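Long-range contacts in ERPP protein (Borrelia burgdorferi, PDB 4BOB), which is an outer-surface lipoprotein of the Lyme disease spirochaete that probably binds the complement regulator factor H: residues L67-H72 against Y103-E108; S46-L51 against E151-L156; K89-G94 against E131-L136. All coordinates share one frame; numbering follows the deposited sequence.

The three contacts share one antiparallel sheet of two four-strand meanders. Contact 1 covers the tip of the 63-69/72-79 hairpin with a loop, contact 2 spans the seam between the meanders, and contact 3 sets helix 84-93 on the second meander. Centres of contacts 1 and 2, which touch, lie about 14 Å apart and those of 2 and 3, linked by backbone hydrogen bonds, about 12 Å, while contacts 1 and 3 sit about 20 Å apart on opposite sides of the chain's centre. Along the chain, contact 2 encloses the other two, whose segments alternate. Pairing of the first strand, 34-42, with the last, 149-155, joins the two meanders into one sheet.

Contact 1: L67-H72 against Y103-E108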
ATOM      1  N   LEU A  67       6.021  -4.921  -4.159  1.00 13.19           N
ATOM      2  CA  LEU A  67       6.661  -5.247  -2.895  1.00 14.40           C
ATOM      3  C   LEU A  67       7.941  -6.045  -3.111  1.00 14.49           C
ATOM      4  O   LEU A  67       7.916  -7.162  -3.645  1.00 13.90           O
ATOM      5  CB  LEU A  67       5.711  -6.054  -1.985  1.00 14.88           C
ATOM      6  CG  LEU A  67       6.199  -6.382  -0.544  1.00 14.85           C
ATOM      7  CD1 LEU A  67       6.854  -5.197   0.179  1.00 14.92           C
ATOM      8  CD2 LEU A  67       5.054  -6.939   0.283  1.00 15.00           C
ATOM      9  N   ASN A  68       9.052  -5.450  -2.671  1.00 15.75           N
ATOM     10  CA  ASN A  68      10.309  -6.169  -2.450  1.00 14.88           C
ATOM     11  C   ASN A  68      10.505  -6.446  -0.964  1.00 15.48           C
ATOM     12  O   ASN A  68      11.148  -5.679  -0.271  1.00 16.41           O
ATOM     13  CB  ASN A  68      11.473  -5.354  -2.975  1.00 14.26           C
ATOM     14  CG  ASN A  68      11.249  -4.908  -4.372  1.00 14.69           C
ATOM     15  OD1 ASN A  68      10.938  -3.753  -4.612  1.00 16.33           O
ATOM     16  ND2 ASN A  68      11.333  -5.835  -5.298  1.00 16.20           N
ATOM     17  N   ALA A  69       9.931  -7.539  -0.491  1.00 15.01           N
ATOM     18  CA  ALA A  69      10.031  -7.949   0.894  1.00 16.36           C
ATOM     19  C   ALA A  69      10.798  -9.246   0.922  1.00 19.48           C
ATOM     20  O   ALA A  69      10.461 -10.182   0.177  1.00 18.55           O
ATOM     21  CB  ALA A  69       8.650  -8.162   1.476  1.00 17.11           C
ATOM     22  N   GLY A  70      11.820  -9.297   1.787  1.00 23.26           N
ATOM     23  CA  GLY A  70      12.726 -10.440   1.874  1.00 24.56           C
ATOM     24  C   GLY A  70      13.422 -10.559   0.542  1.00 26.65           C
ATOM     25  O   GLY A  70      13.920  -9.558   0.015  1.00 31.32           O
ATOM     26  N   GLY A  71      13.429 -11.764  -0.018  1.00 28.69           N
ATOM     27  CA  GLY A  71      13.879 -11.985  -1.402  1.00 31.03           C
ATOM     28  C   GLY A  71      12.744 -12.318  -2.368  1.00 32.93           C
ATOM     29  O   GLY A  71      12.963 -12.988  -3.374  1.00 36.73           O
ATOM     30  N   HIS A  72      11.532 -11.856  -2.050  1.00 30.15           N
ATOM     31  CA  HIS A  72      10.361 -11.965  -2.934  1.00 25.72           C
ATOM     32  C   HIS A  72      10.125 -10.569  -3.526  1.00 22.98           C
ATOM     33  O   HIS A  72      10.077  -9.580  -2.786  1.00 21.29           O
ATOM     34  CB  HIS A  72       9.151 -12.559  -2.145  1.00 27.98           C
ATOM     35  CG  HIS A  72       7.821 -11.869  -2.352  1.00 30.96           C
ATOM     36  ND1 HIS A  72       7.662 -10.495  -2.361  1.00 31.90           N
ATOM     37  CD2 HIS A  72       6.574 -12.384  -2.471  1.00 30.04           C
ATOM     38  CE1 HIS A  72       6.385 -10.202  -2.525  1.00 29.54           C
ATOM     39  NE2 HIS A  72       5.702 -11.330  -2.593  1.00 29.87           N
ATOM     40  N   TYR A 103      -3.030  -7.904  -4.888  1.00 10.53           N
ATOM     41  CA  TYR A 103      -2.472  -9.207  -4.493  1.00 10.05           C
ATOM     42  C   TYR A 103      -2.019  -9.225  -3.011  1.00 10.45           C
ATOM     43  O   TYR A 103      -2.348 -10.140  -2.235  1.00 10.62           O
ATOM     44  CB  TYR A 103      -1.247  -9.510  -5.348  1.00 10.17           C
ATOM     45  CG  TYR A 103      -1.455  -9.546  -6.848  1.00 10.10           C
ATOM     46  CD1 TYR A 103      -2.017 -10.655  -7.471  1.00  9.86           C
ATOM     47  CD2 TYR A 103      -1.034  -8.489  -7.651  1.00 10.39           C
ATOM     48  CE1 TYR A 103      -2.188 -10.695  -8.856  1.00  9.53           C
ATOM     49  CE2 TYR A 103      -1.206  -8.522  -9.035  1.00  9.91           C
ATOM     50  CZ  TYR A 103      -1.775  -9.626  -9.623  1.00  9.25           C
ATOM     51  OH  TYR A 103      -1.936  -9.661 -10.969  1.00  8.48           O
ATOM     52  N   GLY A 104      -1.230  -8.215  -2.647  1.00 10.88           N
ATOM     53  CA  GLY A 104      -0.695  -8.059  -1.294  1.00 10.28           C
ATOM     54  C   GLY A 104       0.670  -8.704  -1.031  1.00 10.32           C
ATOM     55  O   GLY A 104       1.670  -8.392  -1.700  1.00 10.87           O
ATOM     56  N   TYR A 105       0.715  -9.568  -0.016  1.00  9.86           N
ATOM     57  CA  TYR A 105       1.907 -10.351   0.290  1.00  9.97           C
ATOM     58  C   TYR A 105       1.444 -11.791   0.461  1.00  9.86           C
ATOM     59  O   TYR A 105       0.261 -12.072   0.315  1.00  8.74           O
ATOM     60  CB  TYR A 105       2.663  -9.806   1.536  1.00 10.17           C
ATOM     61  CG  TYR A 105       4.082 -10.364   1.741  1.00 10.37           C
ATOM     62  CD1 TYR A 105       4.959 -10.537   0.662  1.00 10.72           C
ATOM     63  CD2 TYR A 105       4.550 -10.717   3.022  1.00  9.99           C
ATOM     64  CE1 TYR A 105       6.248 -11.043   0.843  1.00 10.64           C
ATOM     65  CE2 TYR A 105       5.838 -11.219   3.208  1.00  9.97           C
ATOM     66  CZ  TYR A 105       6.689 -11.383   2.113  1.00 10.46           C
ATOM     67  OH  TYR A 105       7.989 -11.876   2.255  1.00 12.15           O
ATOM     68  N   LYS A 106       2.376 -12.690   0.761  1.00  9.96           N
ATOM     69  CA  LYS A 106       2.159 -14.125   0.557  1.00 10.04           C
ATOM     70  C   LYS A 106       1.068 -14.741   1.437  1.00 10.21           C
ATOM     71  O   LYS A 106       0.264 -15.561   0.995  1.00 10.39           O
ATOM     72  CB  LYS A 106       3.479 -14.899   0.655  1.00 10.16           C
ATOM     73  CG  LYS A 106       4.471 -14.525   1.753  1.00 10.15           C
ATOM     74  CD  LYS A 106       5.743 -15.359   1.558  1.00 10.32           C
ATOM     75  CE  LYS A 106       6.935 -14.921   2.409  1.00 10.32           C
ATOM     76  NZ  LYS A 106       7.809 -16.077   2.805  1.00 10.45           N
ATOM     77  N   TYR A 107       1.027 -14.277   2.676  1.00 10.77           N
ATOM     78  CA  TYR A 107       0.120 -14.793   3.708  1.00 10.22           C
ATOM     79  C   TYR A 107      -1.325 -14.514   3.466  1.00 10.20           C
ATOM     80  O   TYR A 107      -2.186 -15.205   4.005  1.00 10.36           O
ATOM     81  CB  TYR A 107       0.470 -14.152   5.049  1.00 10.33           C
ATOM     82  CG  TYR A 107       1.822 -14.561   5.451  1.00 10.44           C
ATOM     83  CD1 TYR A 107       2.068 -15.908   5.751  1.00 10.65           C
ATOM     84  CD2 TYR A 107       2.879 -13.653   5.456  1.00 10.65           C
ATOM     85  CE1 TYR A 107       3.324 -16.345   6.095  1.00 10.81           C
ATOM     86  CE2 TYR A 107       4.159 -14.070   5.805  1.00 11.75           C
ATOM     87  CZ  TYR A 107       4.369 -15.419   6.122  1.00 11.67           C
ATOM     88  OH  TYR A 107       5.613 -15.853   6.460  1.00 14.73           O
ATOM     89  N   GLU A 108      -1.577 -13.457   2.713  1.00 10.20           N
ATOM     90  CA  GLU A 108      -2.923 -13.080   2.385  1.00 10.00           C
ATOM     91  C   GLU A 108      -3.352 -13.763   1.090  1.00  9.77           C
ATOM     92  O   GLU A 108      -2.593 -14.066   0.166  1.00  9.34           O
ATOM     93  CB  GLU A 108      -3.106 -11.580   2.231  1.00  9.82           C
ATOM     94  CG  GLU A 108      -2.068 -10.721   2.876  1.00  9.86           C
ATOM     95  CD  GLU A 108      -2.124  -9.349   2.306  1.00  8.52           C
ATOM     96  OE1 GLU A 108      -3.246  -8.807   2.278  1.00  8.48           O
ATOM     97  OE2 GLU A 108      -1.063  -8.853   1.855  1.00  8.83           O
TER
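The tip of a beta hairpin, strands 63-69 and 72-79, is covered here by the loop between strands 101-102 and 115-116, with Tyr105 of the loop lying against Leu67, Ala69 and His72. The main element is a T-shaped stack. Tyr105 presents the edge that carries CD1 and CE1 to the imidazole face of His72, and CE1 stands 3.3 Å above the imidazole plane, over the ring centre. The two centroids are 4.6 Å apart and the planes meet at 84°. Leu67 and Ala69 complete the seat: CD2 of Leu67 reaches Tyr105 CD1 at 3.6 Å, its side chain crossing that of the tyrosine at about a right angle, and Ala69 CB lies 3.8 Å from Tyr105 CE1.

A type II' beta turn from Ala69 to His72 closes the hairpin and sets His72 beside Ala69; Leu67 lies on the strand leading into it. Gly70 and Gly71 form the corners, Gly70 with positive phi; N of His72 bonds to O of Ala69 at 3.0 Å, and Ala69 N weakly to O of His72.

On the loop side, Tyr105 opens a type I turn that ends at Glu108. Its CG lies opposite the main-chain N (chi1 -167°), which carries the ring out toward the hairpin, and CG of Lys106 covers one ring face. The N of Tyr105 donates to Glu108 OE2 at 2.7 Å, with an N-H...O angle of 142° and from above the carboxylate plane. That same oxygen bonds to Tyr152 OH, while OE1 of Glu108 is held by Tyr102 OH and the backbone N of Asp138.

Contact 2: S46-L51 against E151-L156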
ATOM      1  N   SER A  46       0.190  -8.817  16.520  1.00 38.56           N
ATOM      2  CA  SER A  46      -0.196  -7.420  16.226  1.00 34.72           C
ATOM      3  C   SER A  46       0.858  -6.392  16.673  1.00 30.94           C
ATOM      4  O   SER A  46       0.554  -5.407  17.354  1.00 28.03           O
ATOM      5  CB  SER A  46      -1.578  -7.066  16.800  1.00 35.92           C
ATOM      6  OG  SER A  46      -2.444  -8.180  16.770  1.00 40.45           O
ATOM      7  N   ASN A  47       2.101  -6.621  16.276  1.00 27.32           N
ATOM      8  CA  ASN A  47       3.122  -5.594  16.408  1.00 29.53           C
ATOM      9  C   ASN A  47       3.603  -5.111  15.043  1.00 23.11           C
ATOM     10  O   ASN A  47       3.971  -5.909  14.193  1.00 25.63           O
ATOM     11  CB  ASN A  47       4.314  -6.111  17.224  1.00 35.75           C
ATOM     12  CG  ASN A  47       3.995  -6.326  18.705  1.00 36.94           C
ATOM     13  OD1 ASN A  47       4.859  -6.784  19.453  1.00 37.50           O
ATOM     14  ND2 ASN A  47       2.770  -5.990  19.136  1.00 33.83           N
ATOM     15  N   TRP A  48       3.609  -3.801  14.849  1.00 21.23           N
ATOM     16  CA  TRP A  48       4.236  -3.206  13.676  1.00 20.42           C
ATOM     17  C   TRP A  48       5.691  -3.597  13.569  1.00 20.28           C
ATOM     18  O   TRP A  48       6.493  -3.260  14.440  1.00 21.10           O
ATOM     19  CB  TRP A  48       4.183  -1.679  13.749  1.00 20.98           C
ATOM     20  CG  TRP A  48       2.816  -1.129  13.608  1.00 18.28           C
ATOM     21  CD1 TRP A  48       2.113  -0.418  14.530  1.00 17.44           C
ATOM     22  CD2 TRP A  48       1.974  -1.275  12.468  1.00 15.49           C
ATOM     23  NE1 TRP A  48       0.886  -0.088  14.023  1.00 18.29           N
ATOM     24  CE2 TRP A  48       0.770  -0.609  12.758  1.00 16.38           C
ATOM     25  CE3 TRP A  48       2.132  -1.896  11.226  1.00 13.50           C
ATOM     26  CZ2 TRP A  48      -0.277  -0.548  11.855  1.00 14.43           C
ATOM     27  CZ3 TRP A  48       1.112  -1.837  10.336  1.00 13.40           C
ATOM     28  CH2 TRP A  48      -0.090  -1.161  10.645  1.00 14.54           C
ATOM     29  N   THR A  49       6.022  -4.285  12.484  1.00 20.83           N
ATOM     30  CA  THR A  49       7.394  -4.686  12.183  1.00 19.30           C
ATOM     31  C   THR A  49       7.694  -4.192  10.769  1.00 17.79           C
ATOM     32  O   THR A  49       6.787  -4.105   9.934  1.00 16.73           O
ATOM     33  CB  THR A  49       7.579  -6.231  12.307  1.00 19.05           C
ATOM     34  OG1 THR A  49       8.924  -6.616  11.973  1.00 16.85           O
ATOM     35  CG2 THR A  49       6.609  -6.982  11.409  1.00 18.57           C
ATOM     36  N   ASP A  50       8.952  -3.848  10.500  1.00 16.16           N
ATOM     37  CA  ASP A  50       9.333  -3.501   9.132  1.00 16.62           C
ATOM     38  C   ASP A  50       9.291  -4.740   8.231  1.00 18.31           C
ATOM     39  O   ASP A  50       9.899  -5.766   8.556  1.00 22.17           O
ATOM     40  CB  ASP A  50      10.733  -2.899   9.093  1.00 16.30           C
ATOM     41  CG  ASP A  50      10.799  -1.539   9.709  1.00 15.30           C
ATOM     42  OD1 ASP A  50       9.739  -1.047  10.126  1.00 14.28           O
ATOM     43  OD2 ASP A  50      11.907  -0.961   9.771  1.00 13.36           O
ATOM     44  N   LEU A  51       8.576  -4.619   7.107  1.00 18.68           N
ATOM     45  CA  LEU A  51       8.403  -5.682   6.103  1.00 16.04           C
ATOM     46  C   LEU A  51       9.378  -5.546   4.927  1.00 16.08           C
ATOM     47  O   LEU A  51      10.023  -6.526   4.538  1.00 13.14           O
ATOM     48  CB  LEU A  51       6.974  -5.620   5.573  1.00 15.91           C
ATOM     49  CG  LEU A  51       6.542  -6.553   4.442  1.00 15.82           C
ATOM     50  CD1 LEU A  51       6.788  -8.027   4.798  1.00 16.16           C
ATOM     51  CD2 LEU A  51       5.071  -6.290   4.159  1.00 14.80           C
ATOM     52  N   GLU A 151      -2.498  -6.060   8.029  1.00 18.98           N
ATOM     53  CA  GLU A 151      -2.489  -4.623   8.351  1.00 18.17           C
ATOM     54  C   GLU A 151      -1.164  -3.985   7.906  1.00 14.18           C
ATOM     55  O   GLU A 151      -0.098  -4.594   8.035  1.00 12.35           O
ATOM     56  CB  GLU A 151      -2.756  -4.429   9.851  1.00 20.45           C
ATOM     57  CG  GLU A 151      -3.138  -3.000  10.277  1.00 22.77           C
ATOM     58  CD  GLU A 151      -4.286  -2.925  11.286  1.00 25.09           C
ATOM     59  OE1 GLU A 151      -4.581  -3.938  11.967  1.00 28.97           O
ATOM     60  OE2 GLU A 151      -4.910  -1.843  11.394  1.00 23.29           O
ATOM     61  N   TYR A 152      -1.231  -2.765   7.368  1.00 13.49           N
ATOM     62  CA  TYR A 152      -0.055  -2.132   6.749  1.00 14.51           C
ATOM     63  C   TYR A 152       0.095  -0.643   7.077  1.00 13.14           C
ATOM     64  O   TYR A 152      -0.892   0.048   7.331  1.00 11.12           O
ATOM     65  CB  TYR A 152      -0.102  -2.273   5.215  1.00 15.35           C
ATOM     66  CG  TYR A 152       0.082  -3.677   4.669  1.00 15.97           C
ATOM     67  CD1 TYR A 152       1.366  -4.243   4.540  1.00 16.78           C
ATOM     68  CD2 TYR A 152      -1.012  -4.433   4.255  1.00 15.02           C
ATOM     69  CE1 TYR A 152       1.540  -5.520   4.031  1.00 15.46           C
ATOM     70  CE2 TYR A 152      -0.842  -5.712   3.753  1.00 14.61           C
ATOM     71  CZ  TYR A 152       0.433  -6.249   3.640  1.00 15.17           C
ATOM     72  OH  TYR A 152       0.618  -7.518   3.132  1.00 14.59           O
ATOM     73  N   ALA A 153       1.346  -0.166   6.999  1.00 13.34           N
ATOM     74  CA  ALA A 153       1.748   1.167   7.461  1.00 12.25           C
ATOM     75  C   ALA A 153       2.952   1.655   6.701  1.00 11.75           C
ATOM     76  O   ALA A 153       3.994   0.987   6.708  1.00  9.60           O
ATOM     77  CB  ALA A 153       2.054   1.170   8.966  1.00 12.07           C
ATOM     78  N   ILE A 154       2.791   2.832   6.079  1.00 11.93           N
ATOM     79  CA  ILE A 154       3.846   3.545   5.332  1.00 12.13           C
ATOM     80  C   ILE A 154       4.011   4.958   5.924  1.00 12.60           C
ATOM     81  O   ILE A 154       3.016   5.599   6.220  1.00 14.47           O
ATOM     82  CB  ILE A 154       3.461   3.616   3.838  1.00 11.85           C
ATOM     83  CG1 ILE A 154       3.704   2.267   3.177  1.00 11.69           C
ATOM     84  CG2 ILE A 154       4.267   4.667   3.081  1.00 12.29           C
ATOM     85  CD1 ILE A 154       3.078   2.157   1.803  1.00 12.24           C
ATOM     86  N   PRO A 155       5.255   5.458   6.100  1.00 13.59           N
ATOM     87  CA  PRO A 155       5.357   6.768   6.781  1.00 13.70           C
ATOM     88  C   PRO A 155       4.771   7.893   5.949  1.00 13.60           C
ATOM     89  O   PRO A 155       4.932   7.918   4.744  1.00 14.86           O
ATOM     90  CB  PRO A 155       6.865   6.956   6.967  1.00 13.65           C
ATOM     91  CG  PRO A 155       7.451   6.207   5.816  1.00 14.29           C
ATOM     92  CD  PRO A 155       6.586   4.972   5.693  1.00 13.92           C
ATOM     93  N   LEU A 156       4.068   8.802   6.602  1.00 14.66           N
ATOM     94  CA  LEU A 156       3.332   9.855   5.903  1.00 14.14           C
ATOM     95  C   LEU A 156       4.259  10.868   5.200  1.00 13.72           C
ATOM     96  O   LEU A 156       4.098  11.133   4.024  1.00 12.06           O
ATOM     97  CB  LEU A 156       2.386  10.558   6.875  1.00 14.19           C
ATOM     98  CG  LEU A 156       1.574  11.700   6.274  1.00 14.86           C
ATOM     99  CD1 LEU A 156       0.838  11.305   4.990  1.00 14.91           C
ATOM    100  CD2 LEU A 156       0.604  12.240   7.315  1.00 15.60           C
TER
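Trp48 meets Ala153 through a CH-pi contact, the methyl CB lying over the face of the six-membered ring, 3.7 Å from its centroid. The methyl is displaced toward the rim of the face, and its nearest ring atom is CZ3 of Trp48, at 3.4 Å. At the far end of the indole, CH2 of Trp48 touches CG of Glu151 at 3.6 Å. It is the aliphatic part of the glutamate that makes this contact; the carboxylate is turned 77° from the indole plane. Backbone atoms of Tyr152 fill the interval between these two side chains, its N lying at the ring edge in the indole plane.

Tyr152 and Ala153, being consecutive in a strand, send their side chains to opposite sides, and the phenol ring of Tyr152 makes a second, separate contact: CD2 of Leu51 abuts the ring edge in its plane, 3.6 Å from CE1 of Tyr152.

Torsions and further neighbours set these groups. With CG of Trp48 opposite its carbonyl carbon (chi1 -69°), the indole reaches Ala153, and Ile127 of a loop touches both Trp48 and Ala153. Tyr152 meets Phe76 in an edge-to-face ring pair, and Tyr105 packs on both Leu51 and Tyr152.

Strand 34-42 lies between the two segments in the sheet, its Ile39 and Asn41 bonding to Leu51 and Thr49 and its Lys40 to Ala153. Strand segments 48-51 and 151-155, 8.4 Å apart at closest approach, nevertheless diverge by 71°. A parallel orientation of next-but-one neighbours is what antiparallel order would give, and so large a departure is consistent with strong twisting or coiling of the antiparallel sheet of this Erp protein here.

Contact 3: K89-G94 against E131-L136; sequences KAMTKG and EHIAFL
Ile133 on the strand and Met91 near the end of the helix carry this contact, without a hydrogen bond between the segments. Three successive torsions of the same sign and similar size fold the methionine, beginning with chi1 at -60°. The chain therefore curls round instead of extending, and both SD and CE of Met91 come to lie 3.9 Å from CG2 of Ile133. The methyl CE also stands 4.5 Å from CE1 of Phe135, approaching that ring obliquely.

Ile133 divides its branches between two kinds of surface. Its CG2, opposite the main-chain N, takes the thioether, whereas CG1 sits beside that N (chi1 -73°), lies against O of Met91 and leads CD1 under the helix terminus. There CD1 of Ile133 lies 3.8 Å from O of Ala90, near the backbone of Met91, Thr92 and Gly94. The oxygen of Ala90 also bonds with Thr122 OG1 and, weakly, with N of Gly94.

The helix closes at Gly94, which takes positive phi. Lys89 folds its side chain over this end, NZ donating to O of Gly94 at 2.9 Å, while O of Lys89 accepts from the backbone N of both Thr92 and Lys93.

Helix segment 89-93 passes strand 131-136 at 8.1 Å, with their directions 132° apart. Around them, Leu159 of helix 156-162 touches both Met91 and Ile133, Phe97 of strand 96-98 packs on Ala90 and Met91, and Ile124 of strand 119-126 lies beside Ile133, placing the contact where both helices rest on strands 119-126 and 131-139.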
ATOM      1  N   LYS A  89      -4.713  11.848  -2.454  1.00  9.87           N
ATOM      2  CA  LYS A  89      -5.538  12.231  -1.305  1.00 10.37           C
ATOM      3  C   LYS A  89      -5.425  11.200  -0.189  1.00 11.11           C
ATOM      4  O   LYS A  89      -4.980  11.513   0.913  1.00 15.13           O
ATOM      5  CB  LYS A  89      -6.993  12.370  -1.767  1.00 10.28           C
ATOM      6  CG  LYS A  89      -8.083  12.017  -0.762  1.00 10.45           C
ATOM      7  CD  LYS A  89      -8.388  13.144   0.206  1.00 10.60           C
ATOM      8  CE  LYS A  89      -9.763  12.946   0.857  1.00 10.51           C
ATOM      9  NZ  LYS A  89      -9.813  11.764   1.770  1.00 10.04           N
ATOM     10  N   ALA A  90      -5.805   9.964  -0.504  1.00 10.74           N
ATOM     11  CA  ALA A  90      -5.841   8.860   0.461  1.00 10.30           C
ATOM     12  C   ALA A  90      -4.508   8.618   1.148  1.00 10.01           C
ATOM     13  O   ALA A  90      -4.437   8.418   2.369  1.00  9.94           O
ATOM     14  CB  ALA A  90      -6.264   7.589  -0.249  1.00 10.15           C
ATOM     15  N   MET A  91      -3.455   8.603   0.333  1.00 10.16           N
ATOM     16  CA  MET A  91      -2.111   8.317   0.814  1.00 10.06           C
ATOM     17  C   MET A  91      -1.407   9.558   1.458  1.00 10.64           C
ATOM     18  O   MET A  91      -0.253   9.470   1.933  1.00 10.90           O
ATOM     19  CB  MET A  91      -1.294   7.710  -0.327  1.00  9.40           C
ATOM     20  CG  MET A  91      -1.873   6.412  -0.874  1.00  9.79           C
ATOM     21  SD  MET A  91      -1.996   4.972   0.242  1.00 11.21           S
ATOM     22  CE  MET A  91      -0.296   4.499   0.548  1.00 10.43           C
ATOM     23  N   THR A  92      -2.087  10.710   1.476  1.00 10.44           N
ATOM     24  CA  THR A  92      -1.561  11.892   2.183  1.00 10.18           C
ATOM     25  C   THR A  92      -2.474  12.372   3.331  1.00 10.53           C
ATOM     26  O   THR A  92      -1.960  12.775   4.388  1.00 11.28           O
ATOM     27  CB  THR A  92      -1.264  13.049   1.219  1.00  9.99           C
ATOM     28  OG1 THR A  92      -2.354  13.192   0.306  1.00 11.17           O
ATOM     29  CG2 THR A  92      -0.010  12.759   0.445  1.00  9.87           C
ATOM     30  N   LYS A  93      -3.794  12.285   3.147  1.00  9.91           N
ATOM     31  CA  LYS A  93      -4.747  12.778   4.129  1.00  9.89           C
ATOM     32  C   LYS A  93      -5.624  11.715   4.786  1.00 10.98           C
ATOM     33  O   LYS A  93      -6.387  12.027   5.730  1.00 12.99           O
ATOM     34  CB  LYS A  93      -5.608  13.831   3.473  1.00 10.06           C
ATOM     35  CG  LYS A  93      -4.734  14.894   2.826  1.00 10.38           C
ATOM     36  CD  LYS A  93      -5.532  16.025   2.217  1.00 10.57           C
ATOM     37  CE  LYS A  93      -5.936  17.041   3.268  1.00 10.81           C
ATOM     38  NZ  LYS A  93      -6.542  18.229   2.568  1.00 11.52           N
ATOM     39  N   GLY A  94      -5.486  10.461   4.350  1.00 10.62           N
ATOM     40  CA  GLY A  94      -6.363   9.384   4.830  1.00 10.51           C
ATOM     41  C   GLY A  94      -7.634   9.392   3.999  1.00 10.92           C
ATOM     42  O   GLY A  94      -8.177  10.449   3.699  1.00 14.29           O
ATOM     43  N   GLU A 131       4.062   9.706  12.046  1.00 15.19           N
ATOM     44  CA  GLU A 131       2.740   9.434  11.479  1.00 15.22           C
ATOM     45  C   GLU A 131       2.947   8.556  10.261  1.00 14.75           C
ATOM     46  O   GLU A 131       3.881   8.800   9.489  1.00 14.04           O
ATOM     47  CB  GLU A 131       1.998  10.712  11.065  1.00 15.84           C
ATOM     48  CG  GLU A 131       1.518  11.602  12.203  1.00 16.87           C
ATOM     49  CD  GLU A 131       0.524  12.661  11.728  1.00 18.32           C
ATOM     50  OE1 GLU A 131       0.877  13.476  10.843  1.00 16.64           O
ATOM     51  OE2 GLU A 131      -0.625  12.664  12.243  1.00 19.18           O
ATOM     52  N   HIS A 132       2.106   7.524  10.122  1.00 14.38           N
ATOM     53  CA  HIS A 132       2.096   6.649   8.942  1.00 13.37           C
ATOM     54  C   HIS A 132       0.725   6.591   8.347  1.00 12.90           C
ATOM     55  O   HIS A 132      -0.258   6.820   9.029  1.00 12.39           O
ATOM     56  CB  HIS A 132       2.410   5.209   9.311  1.00 13.04           C
ATOM     57  CG  HIS A 132       3.825   4.964   9.712  1.00 11.65           C
ATOM     58  ND1 HIS A 132       4.362   5.473  10.867  1.00 10.70           N
ATOM     59  CD2 HIS A 132       4.786   4.192   9.151  1.00 10.82           C
ATOM     60  CE1 HIS A 132       5.612   5.063  10.980  1.00 11.08           C
ATOM     61  NE2 HIS A 132       5.891   4.278   9.955  1.00 10.27           N
ATOM     62  N   ILE A 133       0.674   6.222   7.076  1.00 13.36           N
ATOM     63  CA  ILE A 133      -0.566   5.861   6.405  1.00 13.77           C
ATOM     64  C   ILE A 133      -0.775   4.364   6.674  1.00 15.08           C
ATOM     65  O   ILE A 133       0.059   3.529   6.303  1.00 14.70           O
ATOM     66  CB  ILE A 133      -0.474   6.163   4.884  1.00 12.99           C
ATOM     67  CG1 ILE A 133      -0.538   7.677   4.606  1.00 12.59           C
ATOM     68  CG2 ILE A 133      -1.556   5.439   4.094  1.00 13.29           C
ATOM     69  CD1 ILE A 133      -1.800   8.376   5.085  1.00 12.79           C
ATOM     70  N   ALA A 134      -1.871   4.023   7.343  1.00 16.61           N
ATOM     71  CA  ALA A 134      -2.157   2.630   7.668  1.00 15.52           C
ATOM     72  C   ALA A 134      -3.414   2.179   6.937  1.00 16.10           C
ATOM     73  O   ALA A 134      -4.355   2.959   6.821  1.00 19.73           O
ATOM     74  CB  ALA A 134      -2.335   2.470   9.169  1.00 14.86           C
ATOM     75  N   PHE A 135      -3.430   0.933   6.456  1.00 15.06           N
ATOM     76  CA  PHE A 135      -4.623   0.333   5.821  1.00 14.75           C
ATOM     77  C   PHE A 135      -4.625  -1.198   5.999  1.00 14.79           C
ATOM     78  O   PHE A 135      -3.567  -1.821   6.156  1.00 14.94           O
ATOM     79  CB  PHE A 135      -4.689   0.694   4.321  1.00 14.43           C
ATOM     80  CG  PHE A 135      -3.440   0.312   3.559  1.00 14.12           C
ATOM     81  CD1 PHE A 135      -2.331   1.139   3.556  1.00 13.06           C
ATOM     82  CD2 PHE A 135      -3.358  -0.894   2.885  1.00 14.70           C
ATOM     83  CE1 PHE A 135      -1.176   0.786   2.894  1.00 12.59           C
ATOM     84  CE2 PHE A 135      -2.190  -1.254   2.225  1.00 14.00           C
ATOM     85  CZ  PHE A 135      -1.102  -0.409   2.223  1.00 12.77           C
ATOM     86  N   LEU A 136      -5.816  -1.792   5.965  1.00 14.53           N
ATOM     87  CA  LEU A 136      -5.982  -3.262   6.000  1.00 15.22           C
ATOM     88  C   LEU A 136      -5.781  -3.939   4.623  1.00 16.88           C
ATOM     89  O   LEU A 136      -6.170  -3.402   3.568  1.00 18.28           O
ATOM     90  CB  LEU A 136      -7.374  -3.624   6.520  1.00 14.94           C
ATOM     91  CG  LEU A 136      -7.681  -3.074   7.917  1.00 15.36           C
ATOM     92  CD1 LEU A 136      -9.149  -3.259   8.292  1.00 15.33           C
ATOM     93  CD2 LEU A 136      -6.758  -3.700   8.958  1.00 15.78           C
TER